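Local coordinates for phosphoserine aminotransferase (Bacillus circulans, PDB 2C0R), which catalyses the reversible, pyridoxal-phosphate-dependent transamination between phosphoserine and 2-oxoglutarate, a step in serine biosynthesis, and the matching phosphohydroxythreonine reaction in pyridoxine biosynthesis, at residues A[67-72]-A[232-237]; A[60-65]-A[181-186]. The protein carries 1 engineered substitution. All coordinates share one frame; numbering follows the deposited sequence.

Contact 1: residues A[67-72]-A[232-237]; sequences GYKVLF and KNNSLY
A Schellman motif ending helix 227-232 is joined through N234 and S235 to K69 and F72 on strand 68-73, an outermost strand of the mixed sheet within this chain. Backbone bonds of K69 and L71 to V209 and V207 pair the strand with its one sheet neighbour; across its other edge, the amide N of F72 donates to S235 OG at 3.0 Å, nearly straight at 165°. The same hydroxyl gives its proton to a water 2.7 Å from OG, and this water donates in turn to V70 O and N234 OD1. K69 leaves the backbone with CG anti to N (chi1 -174°), bends at the next bond and then runs extended, carrying NZ to 3.0 Å from N234 OD1. The amine comes from above the carbonyl plane of the amide, 58° out of it. Q55 of helix 45-61 binds both partners, accepting from K69 NZ and donating to N234 OD1. N234 lies about 6 Å, side chain to side chain, from R43, which by similarity binds L-glutamate, and the loop runs on to the pyridoxal-phosphate ligands N238 and T239, so the contact probably helps to set it beside the active site. F72 N and V70 O are thus met by a hydroxyl and a water where a further strand might have paired, and the lysine would be expected to polarise the N234 carbonyl.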
ATOM      1  N   GLY A  67     -15.721  20.544  -5.436  1.00 13.61           N
ATOM      2  CA  GLY A  67     -16.360  19.441  -6.064  1.00 15.03           C
ATOM      3  C   GLY A  67     -15.451  18.260  -6.332  1.00 13.81           C
ATOM      4  O   GLY A  67     -15.894  17.331  -7.060  1.00 14.87           O
ATOM      5  N   TYR A  68     -14.233  18.264  -5.819  1.00 13.56           N
ATOM      6  CA  TYR A  68     -13.311  17.163  -5.974  1.00 13.58           C
ATOM      7  C   TYR A  68     -12.949  16.524  -4.648  1.00 12.57           C
ATOM      8  O   TYR A  68     -12.775  17.209  -3.643  1.00 15.44           O
ATOM      9  CB  TYR A  68     -11.961  17.625  -6.602  1.00 15.78           C
ATOM     10  CG  TYR A  68     -12.183  17.962  -8.057  1.00 14.62           C
ATOM     11  CD1 TYR A  68     -12.685  19.198  -8.455  1.00 15.08           C
ATOM     12  CD2 TYR A  68     -11.866  17.035  -9.040  1.00 14.52           C
ATOM     13  CE1 TYR A  68     -12.865  19.467  -9.807  1.00 16.69           C
ATOM     14  CE2 TYR A  68     -12.050  17.298 -10.393  1.00 15.52           C
ATOM     15  CZ  TYR A  68     -12.554  18.528 -10.765  1.00 16.10           C
ATOM     16  OH  TYR A  68     -12.756  18.823 -12.101  1.00 15.58           O
ATOM     17  N   LYS A  69     -12.844  15.210  -4.659  1.00 13.56           N
ATOM     18  CA  LYS A  69     -12.421  14.526  -3.446  1.00 14.67           C
ATOM     19  C   LYS A  69     -11.031  13.940  -3.654  1.00 12.96           C
ATOM     20  O   LYS A  69     -10.777  13.342  -4.710  1.00 14.87           O
ATOM     21  CB  LYS A  69     -13.407  13.411  -3.103  1.00 15.53           C
ATOM     22  CG  LYS A  69     -13.114  12.730  -1.768  1.00 15.26           C
ATOM     23  CD  LYS A  69     -13.405  13.587  -0.546  1.00 18.92           C
ATOM     24  CE  LYS A  69     -13.051  12.723   0.674  1.00 20.69           C
ATOM     25  NZ  LYS A  69     -12.983  13.517   1.930  1.00 23.44           N
ATOM     26  N   VAL A  70     -10.169  14.104  -2.670  1.00 13.09           N
ATOM     27  CA  VAL A  70      -8.872  13.445  -2.685  1.00 11.99           C
ATOM     28  C   VAL A  70      -9.024  12.076  -2.009  1.00 11.75           C
ATOM     29  O   VAL A  70      -9.411  12.018  -0.845  1.00 13.87           O
ATOM     30  CB  VAL A  70      -7.805  14.287  -1.976  1.00 12.84           C
ATOM     31  CG1 VAL A  70      -6.472  13.570  -1.920  1.00 14.27           C
ATOM     32  CG2 VAL A  70      -7.694  15.657  -2.633  1.00 14.51           C
ATOM     33  N   LEU A  71      -8.735  11.027  -2.771  1.00 11.82           N
ATOM     34  CA  LEU A  71      -8.736   9.683  -2.267  1.00 12.14           C
ATOM     35  C   LEU A  71      -7.318   9.157  -2.135  1.00 10.40           C
ATOM     36  O   LEU A  71      -6.470   9.512  -2.941  1.00 12.72           O
ATOM     37  CB  LEU A  71      -9.524   8.759  -3.233  1.00 12.48           C
ATOM     38  CG  LEU A  71     -10.899   9.262  -3.625  1.00 12.06           C
ATOM     39  CD1 LEU A  71     -11.506   8.307  -4.656  1.00 12.42           C
ATOM     40  CD2 LEU A  71     -11.830   9.447  -2.432  1.00 14.46           C
ATOM     41  N   PHE A  72      -7.113   8.282  -1.173  1.00 10.76           N
ATOM     42  CA  PHE A  72      -5.857   7.569  -1.036  1.00 11.05           C
ATOM     43  C   PHE A  72      -6.175   6.094  -1.236  1.00 11.38           C
ATOM     44  O   PHE A  72      -6.932   5.502  -0.424  1.00 12.10           O
ATOM     45  CB  PHE A  72      -5.249   7.796   0.326  1.00 11.44           C
ATOM     46  CG  PHE A  72      -4.943   9.266   0.598  1.00 11.18           C
ATOM     47  CD1 PHE A  72      -5.514   9.910   1.688  1.00 13.48           C
ATOM     48  CD2 PHE A  72      -4.093   9.938  -0.276  1.00 15.71           C
ATOM     49  CE1 PHE A  72      -5.277  11.246   1.968  1.00 14.93           C
ATOM     50  CE2 PHE A  72      -3.888  11.270  -0.012  1.00 14.87           C
ATOM     51  CZ  PHE A  72      -4.489  11.925   1.060  1.00 15.26           C
ATOM     52  N   LYS A 232     -17.264   7.487  -0.010  1.00 13.15           N
ATOM     53  CA  LYS A 232     -18.245   7.438   1.070  1.00 13.48           C
ATOM     54  C   LYS A 232     -17.585   7.200   2.407  1.00 11.33           C
ATOM     55  O   LYS A 232     -18.153   7.549   3.424  1.00 12.89           O
ATOM     56  CB  LYS A 232     -19.264   6.317   0.776  1.00 14.39           C
ATOM     57  CG  LYS A 232     -20.094   6.698  -0.462  1.00 24.41           C
ATOM     58  CD  LYS A 232     -21.127   5.618  -0.787  1.00 33.17           C
ATOM     59  CE  LYS A 232     -22.260   6.281  -1.602  1.00 36.92           C
ATOM     60  NZ  LYS A 232     -21.676   7.586  -2.114  1.00 54.94           N
ATOM     61  N   ASN A 233     -16.401   6.592   2.404  1.00 11.10           N
ATOM     62  CA  ASN A 233     -15.722   6.261   3.637  1.00 10.71           C
ATOM     63  C   ASN A 233     -14.446   7.075   3.841  1.00 10.44           C
ATOM     64  O   ASN A 233     -13.623   6.753   4.707  1.00 11.45           O
ATOM     65  CB  ASN A 233     -15.335   4.786   3.678  1.00 11.60           C
ATOM     66  CG  ASN A 233     -16.592   3.899   3.618  1.00 13.43           C
ATOM     67  OD1 ASN A 233     -16.945   3.341   2.580  1.00 17.22           O
ATOM     68  ND2 ASN A 233     -17.186   3.855   4.783  1.00 14.88           N
ATOM     69  N   ASN A 234     -14.263   8.120   3.051  1.00 10.09           N
ATOM     70  CA  ASN A 234     -13.070   8.956   3.178  1.00 10.83           C
ATOM     71  C   ASN A 234     -11.777   8.158   3.153  1.00 10.43           C
ATOM     72  O   ASN A 234     -10.853   8.496   3.937  1.00 11.33           O
ATOM     73  CB  ASN A 234     -13.169   9.809   4.444  1.00 10.64           C
ATOM     74  CG  ASN A 234     -12.120  10.905   4.507  1.00 11.63           C
ATOM     75  OD1 ASN A 234     -11.610  11.394   3.463  1.00 12.57           O
ATOM     76  ND2 ASN A 234     -11.782  11.327   5.746  1.00 12.51           N
ATOM     77  N   SER A 235     -11.693   7.184   2.280  1.00 10.37           N
ATOM     78  CA  SER A 235     -10.521   6.333   2.131  1.00 11.24           C
ATOM     79  C   SER A 235     -10.211   5.554   3.392  1.00 11.52           C
ATOM     80  O   SER A 235      -9.101   5.053   3.566  1.00 14.18           O
ATOM     81  CB  SER A 235      -9.293   7.118   1.609  1.00 10.76           C
ATOM     82  OG  SER A 235      -9.627   7.762   0.394  1.00 12.34           O
ATOM     83  N   LEU A 236     -11.184   5.400   4.266  1.00 11.47           N
ATOM     84  CA  LEU A 236     -10.983   4.644   5.500  1.00 11.73           C
ATOM     85  C   LEU A 236     -11.902   3.436   5.601  1.00 13.33           C
ATOM     86  O   LEU A 236     -12.099   2.893   6.701  1.00 14.53           O
ATOM     87  CB  LEU A 236     -11.235   5.537   6.729  1.00 11.89           C
ATOM     88  CG  LEU A 236     -10.275   6.738   6.847  1.00 11.80           C
ATOM     89  CD1 LEU A 236     -10.756   7.708   7.924  1.00 14.89           C
ATOM     90  CD2 LEU A 236      -8.839   6.336   7.127  1.00 12.24           C
ATOM     91  N   TYR A 237     -12.467   2.962   4.514  1.00 11.57           N
ATOM     92  CA  TYR A 237     -13.273   1.762   4.568  1.00 12.32           C
ATOM     93  C   TYR A 237     -12.489   0.606   5.150  1.00 11.28           C
ATOM     94  O   TYR A 237     -13.011  -0.150   5.957  1.00 13.03           O
ATOM     95  CB  TYR A 237     -13.791   1.419   3.142  1.00 13.46           C
ATOM     96  CG  TYR A 237     -14.502   0.063   3.170  1.00 14.23           C
ATOM     97  CD1 TYR A 237     -15.810  -0.081   3.636  1.00 14.58           C
ATOM     98  CD2 TYR A 237     -13.844  -1.072   2.701  1.00 12.75           C
ATOM     99  CE1 TYR A 237     -16.408  -1.339   3.645  1.00 17.52           C
ATOM    100  CE2 TYR A 237     -14.428  -2.311   2.723  1.00 14.09           C
ATOM    101  CZ  TYR A 237     -15.714  -2.438   3.200  1.00 18.20           C
ATOM    102  OH  TYR A 237     -16.290  -3.705   3.177  1.00 19.49           O
TER
HETATM  103  O   HOH W   1     -10.486  10.243   1.007  1.00 14.47           O
HETATM  104  O   HOH W   2      -6.982   3.899   1.858  1.00 16.59           O

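Contact 2: residues A[60-65]-A[181-186]; sequences ALLGNP and RPFDLN
L62 carries CG anti to its carbonyl carbon (chi1 -71°), whereas F183 holds its ring between the backbone N and the carbonyl carbon (chi1 70°), and these two rotamers bring a leucine methyl against an aromatic ring. They meet where helix 45-61 ends in a Schellman motif, with G63 at positive phi as its C-prime residue, against the loop leading from strand 170-173 to strand 190-194. L62 CD2 lies 3.5 Å from F183 CE2, approaching the ring obliquely, and also comes near CZ and CD2. At the edge of that ring, in its plane, sits R181 O from the same loop. L62 CD1 lies 4.2 Å from L185 CD2, a looser approach. L185, with CG anti to N (chi1 -177°), presents CD2 to the pyrrolidine ring of P65, whose CG is 3.6 Å away; the two side chains cross at about a right angle. Y68 of strand 68-73 packs against L185 and N186, and L261 of helix 260-280 touches L62, so this apolar patch is bordered by both elements. The backbones are joined by a water that donates to L62 O at 2.8 Å and to F183 O at 2.9 Å, and accepts from L185 N. The loop is shaped internally by an Asx turn: D184 OD1 accepts the backbone N-H of N186 from above the carboxylate plane, with N 3.0 Å away, and uses its syn lone pair for N186 ND2 at 2.8 Å.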
ATOM      1  N   ALA A  60      -5.538  22.723  -1.524  1.00 11.11           N
ATOM      2  CA  ALA A  60      -5.078  24.106  -1.438  1.00 11.74           C
ATOM      3  C   ALA A  60      -3.916  24.342  -2.429  1.00 11.47           C
ATOM      4  O   ALA A  60      -3.872  25.423  -3.051  1.00 13.26           O
ATOM      5  CB  ALA A  60      -4.701  24.475  -0.019  1.00 14.47           C
ATOM      6  N   LEU A  61      -3.003  23.408  -2.566  1.00 11.27           N
ATOM      7  CA  LEU A  61      -1.912  23.648  -3.526  1.00 12.90           C
ATOM      8  C   LEU A  61      -2.465  23.877  -4.916  1.00 13.16           C
ATOM      9  O   LEU A  61      -1.839  24.579  -5.716  1.00 14.02           O
ATOM     10  CB  LEU A  61      -0.944  22.448  -3.497  1.00 13.04           C
ATOM     11  CG  LEU A  61       0.035  22.466  -2.297  1.00 12.67           C
ATOM     12  CD1 LEU A  61       0.715  21.100  -2.179  1.00 15.33           C
ATOM     13  CD2 LEU A  61       1.090  23.569  -2.411  1.00 13.64           C
ATOM     14  N   LEU A  62      -3.613  23.268  -5.219  1.00 12.72           N
ATOM     15  CA  LEU A  62      -4.220  23.399  -6.534  1.00 12.95           C
ATOM     16  C   LEU A  62      -5.171  24.565  -6.651  1.00 13.17           C
ATOM     17  O   LEU A  62      -5.902  24.712  -7.663  1.00 16.38           O
ATOM     18  CB  LEU A  62      -4.936  22.077  -6.886  1.00 13.19           C
ATOM     19  CG  LEU A  62      -4.008  20.885  -7.183  1.00 14.38           C
ATOM     20  CD1 LEU A  62      -4.891  19.633  -7.116  1.00 17.59           C
ATOM     21  CD2 LEU A  62      -3.303  21.001  -8.517  1.00 17.86           C
ATOM     22  N   GLY A  63      -5.170  25.410  -5.642  1.00 12.27           N
ATOM     23  CA  GLY A  63      -6.004  26.612  -5.686  1.00 15.08           C
ATOM     24  C   GLY A  63      -7.394  26.426  -5.119  1.00 16.57           C
ATOM     25  O   GLY A  63      -8.321  27.203  -5.423  1.00 14.48           O
ATOM     26  N   ASN A  64      -7.601  25.393  -4.272  1.00 13.20           N
ATOM     27  CA  ASN A  64      -8.903  25.040  -3.708  1.00 13.35           C
ATOM     28  C   ASN A  64     -10.006  24.903  -4.733  1.00 12.99           C
ATOM     29  O   ASN A  64     -11.054  25.512  -4.587  1.00 12.87           O
ATOM     30  CB  ASN A  64      -9.279  26.047  -2.604  1.00 14.31           C
ATOM     31  CG  ASN A  64      -8.453  25.765  -1.341  1.00 16.85           C
ATOM     32  OD1 ASN A  64      -8.065  26.655  -0.580  1.00 22.74           O
ATOM     33  ND2 ASN A  64      -8.166  24.494  -1.133  1.00 20.94           N
ATOM     34  N   PRO A  65      -9.828  24.043  -5.735  1.00 11.90           N
ATOM     35  CA  PRO A  65     -10.993  23.741  -6.590  1.00 12.83           C
ATOM     36  C   PRO A  65     -12.013  23.046  -5.702  1.00 13.95           C
ATOM     37  O   PRO A  65     -11.694  22.433  -4.689  1.00 14.84           O
ATOM     38  CB  PRO A  65     -10.422  22.768  -7.609  1.00 15.26           C
ATOM     39  CG  PRO A  65      -9.264  22.147  -6.907  1.00 16.40           C
ATOM     40  CD  PRO A  65      -8.661  23.226  -6.044  1.00 13.77           C
ATOM     41  N   ARG A 181       3.737  21.343 -11.127  1.00 12.74           N
ATOM     42  CA  ARG A 181       3.390  22.499 -11.934  1.00 15.56           C
ATOM     43  C   ARG A 181       1.926  22.828 -11.693  1.00 15.40           C
ATOM     44  O   ARG A 181       1.160  21.907 -11.430  1.00 14.69           O
ATOM     45  CB  ARG A 181       3.631  22.254 -13.439  1.00 18.67           C
ATOM     46  CG  ARG A 181       3.044  20.978 -14.002  1.00 23.91           C
ATOM     47  CD  ARG A 181       2.641  20.995 -15.473  1.00 31.64           C
ATOM     48  NE  ARG A 181       2.265  19.613 -15.838  1.00 36.30           N
ATOM     49  CZ  ARG A 181       2.332  19.178 -17.099  1.00 32.72           C
ATOM     50  NH1 ARG A 181       2.003  17.924 -17.427  1.00 18.15           N
ATOM     51  NH2 ARG A 181       2.735  20.042 -18.049  1.00 42.34           N
ATOM     52  N   PRO A 182       1.540  24.077 -11.792  1.00 13.80           N
ATOM     53  CA  PRO A 182       0.112  24.398 -11.722  1.00 15.00           C
ATOM     54  C   PRO A 182      -0.590  23.741 -12.902  1.00 15.59           C
ATOM     55  O   PRO A 182      -0.094  23.580 -14.010  1.00 15.33           O
ATOM     56  CB  PRO A 182       0.061  25.915 -11.894  1.00 17.24           C
ATOM     57  CG  PRO A 182       1.443  26.385 -11.566  1.00 18.28           C
ATOM     58  CD  PRO A 182       2.383  25.273 -11.987  1.00 16.81           C
ATOM     59  N   PHE A 183      -1.828  23.343 -12.622  1.00 15.66           N
ATOM     60  CA  PHE A 183      -2.774  22.965 -13.637  1.00 15.94           C
ATOM     61  C   PHE A 183      -4.169  23.216 -13.057  1.00 16.52           C
ATOM     62  O   PHE A 183      -4.337  23.300 -11.835  1.00 18.65           O
ATOM     63  CB  PHE A 183      -2.591  21.528 -14.109  1.00 17.31           C
ATOM     64  CG  PHE A 183      -2.962  20.437 -13.134  1.00 15.47           C
ATOM     65  CD1 PHE A 183      -4.200  19.800 -13.139  1.00 18.40           C
ATOM     66  CD2 PHE A 183      -2.035  20.047 -12.199  1.00 16.97           C
ATOM     67  CE1 PHE A 183      -4.526  18.807 -12.219  1.00 16.62           C
ATOM     68  CE2 PHE A 183      -2.310  19.036 -11.291  1.00 13.82           C
ATOM     69  CZ  PHE A 183      -3.537  18.410 -11.332  1.00 17.12           C
ATOM     70  N   ASP A 184      -5.085  23.326 -14.016  1.00 16.63           N
ATOM     71  CA  ASP A 184      -6.488  23.543 -13.634  1.00 17.20           C
ATOM     72  C   ASP A 184      -7.158  22.187 -13.458  1.00 15.53           C
ATOM     73  O   ASP A 184      -7.466  21.520 -14.452  1.00 17.21           O
ATOM     74  CB  ASP A 184      -7.201  24.367 -14.700  1.00 21.63           C
ATOM     75  CG  ASP A 184      -8.678  24.620 -14.470  1.00 21.85           C
ATOM     76  OD1 ASP A 184      -9.140  24.365 -13.318  1.00 19.92           O
ATOM     77  OD2 ASP A 184      -9.340  25.080 -15.434  1.00 26.93           O
ATOM     78  N   LEU A 185      -7.387  21.807 -12.202  1.00 14.83           N
ATOM     79  CA  LEU A 185      -8.010  20.531 -11.941  1.00 14.03           C
ATOM     80  C   LEU A 185      -9.366  20.399 -12.623  1.00 15.73           C
ATOM     81  O   LEU A 185      -9.800  19.299 -12.956  1.00 14.47           O
ATOM     82  CB  LEU A 185      -8.176  20.301 -10.436  1.00 14.29           C
ATOM     83  CG  LEU A 185      -8.745  18.964 -10.021  1.00 13.69           C
ATOM     84  CD1 LEU A 185      -7.865  17.822 -10.485  1.00 15.17           C
ATOM     85  CD2 LEU A 185      -8.831  18.893  -8.486  1.00 14.48           C
ATOM     86  N   ASN A 186     -10.033  21.528 -12.814  1.00 15.26           N
ATOM     87  CA  ASN A 186     -11.374  21.467 -13.400  1.00 16.65           C
ATOM     88  C   ASN A 186     -11.400  20.960 -14.831  1.00 17.15           C
ATOM     89  O   ASN A 186     -12.477  20.603 -15.351  1.00 17.47           O
ATOM     90  CB  ASN A 186     -11.975  22.873 -13.373  1.00 16.15           C
ATOM     91  CG  ASN A 186     -12.114  23.374 -11.961  1.00 17.46           C
ATOM     92  OD1 ASN A 186     -12.881  22.820 -11.195  1.00 21.84           O
ATOM     93  ND2 ASN A 186     -11.375  24.433 -11.614  1.00 21.14           N
TER
HETATM   94  O   HOH W   3      -6.631  23.531 -10.058  1.00 24.35           O

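In the fold
The two contacts act on consecutive parts of the chain: residues 60-65 close helix 45-61 and lead into strand 68-73, and each contact involves a Schellman motif. Contact 1 is buried and polar, with a hydroxyl and water meeting strand backbone atoms and a lysine-amide pair beside them; contact 2 lies at the surface and is mainly apolar, with water bridging its backbones. Their centres are 18 Å apart, yet Y68 connects them: its OH makes a probable hydrogen bond, 3.1 Å, with L185 O. Helix 45-61 backs contact 1 from its middle, whereas in contact 2 it is the turn following the helix that packs on 181-186.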